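Local coordinates for protein LEOA (Escherichia coli, PDB 4AUR) that is a bacterial dynamin from an enterotoxigenic strain and probably binds and hydrolyses GTP, at residues A[4-7]-A[8-12]; A[262-265]-A[266-270]. All coordinates share one frame; numbering follows the deposited sequence.

Interaction 1 of 2, residues A[4-7]-A[8-12]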
loop_
_atom_site.group_PDB
_atom_site.type_symbol
_atom_site.label_atom_id
_atom_site.label_comp_id
_atom_site.label_asym_id
_atom_site.label_seq_id
_atom_site.Cartn_x
_atom_site.Cartn_y
_atom_site.Cartn_z
ATOM N N PHE A 4 36.979 8.319 20.419
ATOM C CA PHE A 4 36.155 9.385 20.973
ATOM C C PHE A 4 35.425 10.144 19.895
ATOM O O PHE A 4 34.372 10.700 20.156
ATOM C CB PHE A 4 36.998 10.349 21.806
ATOM C CG PHE A 4 37.700 9.692 22.947
ATOM C CD1 PHE A 4 37.078 9.562 24.165
ATOM C CD2 PHE A 4 38.969 9.178 22.782
ATOM C CE1 PHE A 4 37.710 8.936 25.213
ATOM C CE2 PHE A 4 39.620 8.549 23.827
ATOM C CZ PHE A 4 38.986 8.429 25.049
ATOM N N LYS A 5 35.980 10.176 18.688
ATOM C CA LYS A 5 35.297 10.808 17.559
ATOM C C LYS A 5 34.162 9.912 17.065
ATOM O O LYS A 5 33.153 10.409 16.575
ATOM C CB LYS A 5 36.272 11.101 16.412
ATOM C CG LYS A 5 35.713 12.015 15.321
ATOM C CD LYS A 5 36.547 11.939 14.042
ATOM C CE LYS A 5 35.751 12.342 12.803
ATOM N NZ LYS A 5 36.499 12.118 11.525
ATOM N N GLN A 6 34.344 8.596 17.178
ATOM C CA GLN A 6 33.354 7.635 16.734
ATOM C C GLN A 6 32.203 7.689 17.681
ATOM O O GLN A 6 31.063 7.614 17.276
ATOM C CB GLN A 6 33.922 6.230 16.732
ATOM C CG GLN A 6 32.990 5.187 16.151
ATOM C CD GLN A 6 32.850 5.282 14.638
ATOM O OE1 GLN A 6 31.788 5.642 14.130
ATOM N NE2 GLN A 6 33.918 4.955 13.913
ATOM N N PHE A 7 32.507 7.829 18.961
ATOM C CA PHE A 7 31.472 7.874 19.940
ATOM C C PHE A 7 30.708 9.145 19.695
ATOM O O PHE A 7 29.539 9.116 19.358
ATOM C CB PHE A 7 32.046 7.841 21.348
ATOM C CG PHE A 7 31.030 8.067 22.414
ATOM C CD1 PHE A 7 30.311 7.017 22.917
ATOM C CD2 PHE A 7 30.786 9.340 22.897
ATOM C CE1 PHE A 7 29.365 7.222 23.902
ATOM C CE2 PHE A 7 29.848 9.555 23.891
ATOM C CZ PHE A 7 29.131 8.495 24.396
ATOM N N SER A 8 31.389 10.268 19.804
ATOM C CA SER A 8 30.726 11.550 19.649
ATOM C C SER A 8 29.806 11.545 18.424
ATOM O O SER A 8 28.715 12.096 18.494
ATOM C CB SER A 8 31.761 12.646 19.517
ATOM O OG SER A 8 32.391 12.480 18.274
ATOM N N ILE A 9 30.266 10.919 17.333
ATOM C CA ILE A 9 29.487 10.732 16.100
ATOM C C ILE A 9 28.290 9.821 16.290
ATOM O O ILE A 9 27.192 10.119 15.808
ATOM C CB ILE A 9 30.322 10.089 14.964
ATOM C CG1 ILE A 9 31.285 11.093 14.353
ATOM C CG2 ILE A 9 29.433 9.545 13.841
ATOM C CD1 ILE A 9 32.411 10.443 13.558
ATOM N N GLU A 10 28.503 8.677 16.932
ATOM C CA GLU A 10 27.394 7.764 17.193
ATOM C C GLU A 10 26.420 8.394 18.162
ATOM O O GLU A 10 25.229 8.225 17.991
ATOM C CB GLU A 10 27.865 6.387 17.651
ATOM C CG GLU A 10 28.531 5.591 16.533
ATOM C CD GLU A 10 27.747 5.575 15.208
ATOM O OE1 GLU A 10 26.502 5.370 15.205
ATOM O OE2 GLU A 10 28.383 5.757 14.141
ATOM N N LYS A 11 26.903 9.165 19.127
ATOM C CA LYS A 11 26.001 9.941 19.971
ATOM C C LYS A 11 25.113 10.834 19.142
ATOM O O LYS A 11 23.902 10.830 19.310
ATOM C CB LYS A 11 26.740 10.811 20.969
ATOM C CG LYS A 11 25.914 11.145 22.188
ATOM C CD LYS A 11 26.771 11.636 23.335
ATOM C CE LYS A 11 26.655 13.129 23.535
ATOM N NZ LYS A 11 27.924 13.642 24.101
ATOM N N GLN A 12 25.693 11.589 18.234
ATOM C CA GLN A 12 24.879 12.487 17.429
ATOM C C GLN A 12 23.908 11.702 16.552
ATOM O O GLN A 12 22.744 12.071 16.436
ATOM C CB GLN A 12 25.743 13.412 16.564
ATOM C CG GLN A 12 25.107 14.765 16.243
ATOM C CD GLN A 12 24.700 15.586 17.485
ATOM O OE1 GLN A 12 23.833 16.488 17.401
ATOM N NE2 GLN A 12 25.324 15.280 18.643
#

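Interaction 2 of 2, residues A[262-265]-A[266-270]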
loop_
_atom_site.group_PDB
_atom_site.type_symbol
_atom_site.label_atom_id
_atom_site.label_comp_id
_atom_site.label_asym_id
_atom_site.label_seq_id
_atom_site.Cartn_x
_atom_site.Cartn_y
_atom_site.Cartn_z
ATOM N N LYS A 262 30.410 1.539 16.704
ATOM C CA LYS A 262 29.654 1.943 15.521
ATOM C C LYS A 262 28.255 1.405 15.620
ATOM O O LYS A 262 27.304 2.107 15.316
ATOM C CB LYS A 262 30.348 1.404 14.276
ATOM C CG LYS A 262 29.998 2.114 13.001
ATOM C CD LYS A 262 30.869 1.645 11.837
ATOM C CE LYS A 262 31.923 2.670 11.434
ATOM N NZ LYS A 262 32.003 2.842 9.944
ATOM N N THR A 263 28.146 0.169 16.106
ATOM C CA THR A 263 26.897 -0.555 16.164
ATOM C C THR A 263 26.211 -0.468 17.517
ATOM O O THR A 263 25.001 -0.334 17.596
ATOM C CB THR A 263 27.121 -2.055 15.922
ATOM O OG1 THR A 263 28.280 -2.267 15.102
ATOM C CG2 THR A 263 25.888 -2.653 15.248
ATOM N N ASN A 264 26.986 -0.572 18.583
ATOM C CA ASN A 264 26.436 -0.788 19.906
ATOM C C ASN A 264 26.122 0.508 20.672
ATOM O O ASN A 264 25.332 0.493 21.620
ATOM C CB ASN A 264 27.402 -1.686 20.688
ATOM C CG ASN A 264 26.965 -1.942 22.120
ATOM O OD1 ASN A 264 27.718 -1.673 23.054
ATOM N ND2 ASN A 264 25.762 -2.475 22.303
ATOM N N VAL A 265 26.717 1.627 20.275
ATOM C CA VAL A 265 26.496 2.866 21.002
ATOM C C VAL A 265 25.045 3.337 20.920
ATOM O O VAL A 265 24.464 3.703 21.940
ATOM C CB VAL A 265 27.470 3.966 20.552
ATOM C CG1 VAL A 265 26.981 5.346 20.997
ATOM C CG2 VAL A 265 28.870 3.659 21.090
ATOM N N PRO A 266 24.444 3.335 19.723
ATOM C CA PRO A 266 23.031 3.704 19.698
ATOM C C PRO A 266 22.140 2.753 20.499
ATOM O O PRO A 266 21.260 3.222 21.200
ATOM C CB PRO A 266 22.669 3.650 18.205
ATOM C CG PRO A 266 23.944 3.882 17.503
ATOM C CD PRO A 266 24.995 3.220 18.359
ATOM N N GLU A 267 22.357 1.439 20.408
ATOM C CA GLU A 267 21.527 0.517 21.185
ATOM C C GLU A 267 21.693 0.865 22.671
ATOM O O GLU A 267 20.725 0.994 23.381
ATOM C CB GLU A 267 21.829 -0.979 20.900
ATOM C CG GLU A 267 20.608 -1.827 20.463
ATOM C CD GLU A 267 20.078 -2.821 21.518
ATOM O OE1 GLU A 267 20.908 -3.453 22.223
ATOM O OE2 GLU A 267 18.825 -2.995 21.635
ATOM N N VAL A 268 22.914 1.076 23.138
ATOM C CA VAL A 268 23.087 1.351 24.550
ATOM C C VAL A 268 22.350 2.608 24.926
ATOM O O VAL A 268 21.633 2.604 25.901
ATOM C CB VAL A 268 24.549 1.435 24.991
ATOM C CG1 VAL A 268 24.630 2.033 26.396
ATOM C CG2 VAL A 268 25.175 0.051 24.972
ATOM N N LEU A 269 22.511 3.675 24.158
ATOM C CA LEU A 269 21.819 4.923 24.468
ATOM C C LEU A 269 20.288 4.772 24.411
ATOM O O LEU A 269 19.600 5.234 25.315
ATOM C CB LEU A 269 22.302 6.065 23.555
ATOM C CG LEU A 269 23.761 6.539 23.664
ATOM C CD1 LEU A 269 24.201 7.388 22.488
ATOM C CD2 LEU A 269 23.984 7.332 24.926
ATOM N N LEU A 270 19.745 4.110 23.388
ATOM C CA LEU A 270 18.285 3.921 23.306
ATOM C C LEU A 270 17.742 3.113 24.486
ATOM O O LEU A 270 16.862 3.559 25.198
ATOM C CB LEU A 270 17.870 3.281 21.976
ATOM C CG LEU A 270 18.211 4.173 20.770
ATOM C CD1 LEU A 270 17.789 3.560 19.438
ATOM C CD2 LEU A 270 17.614 5.576 20.915
#

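Interaction 1 of 2, residues A[4-7]-A[8-12]
Ser8 begins the second turn of helix 3-30 by gripping the carbonyls of Phe4 and Lys5. Its N bonds to Phe4 O at 3.0 Å, while OG, placed between the backbone N and the carbonyl carbon (chi1 69°), turns back along the helix and donates to Lys5 O at 2.8 Å. Ile9 N also donates to Lys5 O, at 3.0 Å, so this oxygen accepts two bonds, both arriving from the same face of its carbonyl plane. The side chain of Ile9 crosses that of Lys5, and CD1 meets Lys5 CE at 3.9 Å on the extended aliphatic shaft. At Glu10, N bonds to Gln6 O at 2.8 Å. The carboxylate runs alongside the Gln6 amide, the two planes 27° apart. As modelled, Glu10 OE2 and Gln6 OE1 lie 3.4 Å from each other; both are acceptors, so their proximity is packing without a bond. Lys11 completes the turn, its N donating to Phe7 O almost straight in line with the carbonyl. Its CD packs against Phe7 CE2 at 3.8 Å, after which the chain bends at chi3 (105°) and carries NZ to weak hydrogen bonds with Glu50 O, at the end of helix 38-51, and Asp52 O, in the link to strand 54-60. Within the fold this is an amphipathic turn near the start of the chain: Phe7 makes an edge-to-face stack with His139 just before strand 140-146, and Gln6 and Glu10 lie against helix 250-273.

Interaction 2 of 2, residues A[262-265]-A[266-270]
The Asn264 amide meets Val268 CG2, a methyl that stands off the amide plane and is displaced past its outer end, covering neither a full face nor a clean edge; the Asn264 CG to Val268 CG2 separation is 3.9 Å. Asn264 also touches Ser171. The other flat group is the Val265-Pro266 peptide; the puckered proline ring attached to it turns CD back toward the preceding residues: Pro266 CD lies 3.4 Å from Val265 CB and 3.6 Å from Thr263 O. Because the ring nitrogen carries no hydrogen, it cannot donate to Lys262 O, which is instead 4.0 Å from Pro266 CD. Thr263 O is likewise 4.2 Å from Glu267 N, too far for the usual bond. This is the local kink of a proline inside a helix. Regular helical bonding resumes directly beyond it, with Val268 N donating to Asn264 O at 2.9 Å and Leu269 N to Val265 O at 3.0 Å. Along the apolar flank Val265 and Leu269 run side by side. With CG1 anti to the backbone nitrogen (chi1 163°), Val265 lays that methyl against Leu269 CD1 at 3.8 Å. Thr263 turns its hydroxyl back to its own helix, where OG1 bonds Glu259 O. The kinked turn is wedged between several elements: Val265 and Val268 touch His139, ahead of strand 140-146, Val265 and Pro266 rest on Glu10 of helix 3-30, and Leu270 reaches Met275 and Lys279 of helix 275-343.

In the fold
Interactions 1 and 2 are single-helix contacts, and their helices, 3-30 and 250-273, pack on each other with the two centres about 10 Å apart. Both are partly buried. Glu10 is the main point of touch: its CB lies 3.6 Å from Val265 CG1. Phe7, Val265 and Val268 all contact His139, so the two turns share a neighbour just ahead of strand 140-146 in the GTPase-like sheet. Chemistry separates them. Residues 4-12 keep an unbroken run of backbone bonds, reinforced by a serine hydroxyl; residues 262-270 are interrupted by proline and rely more on apolar packing.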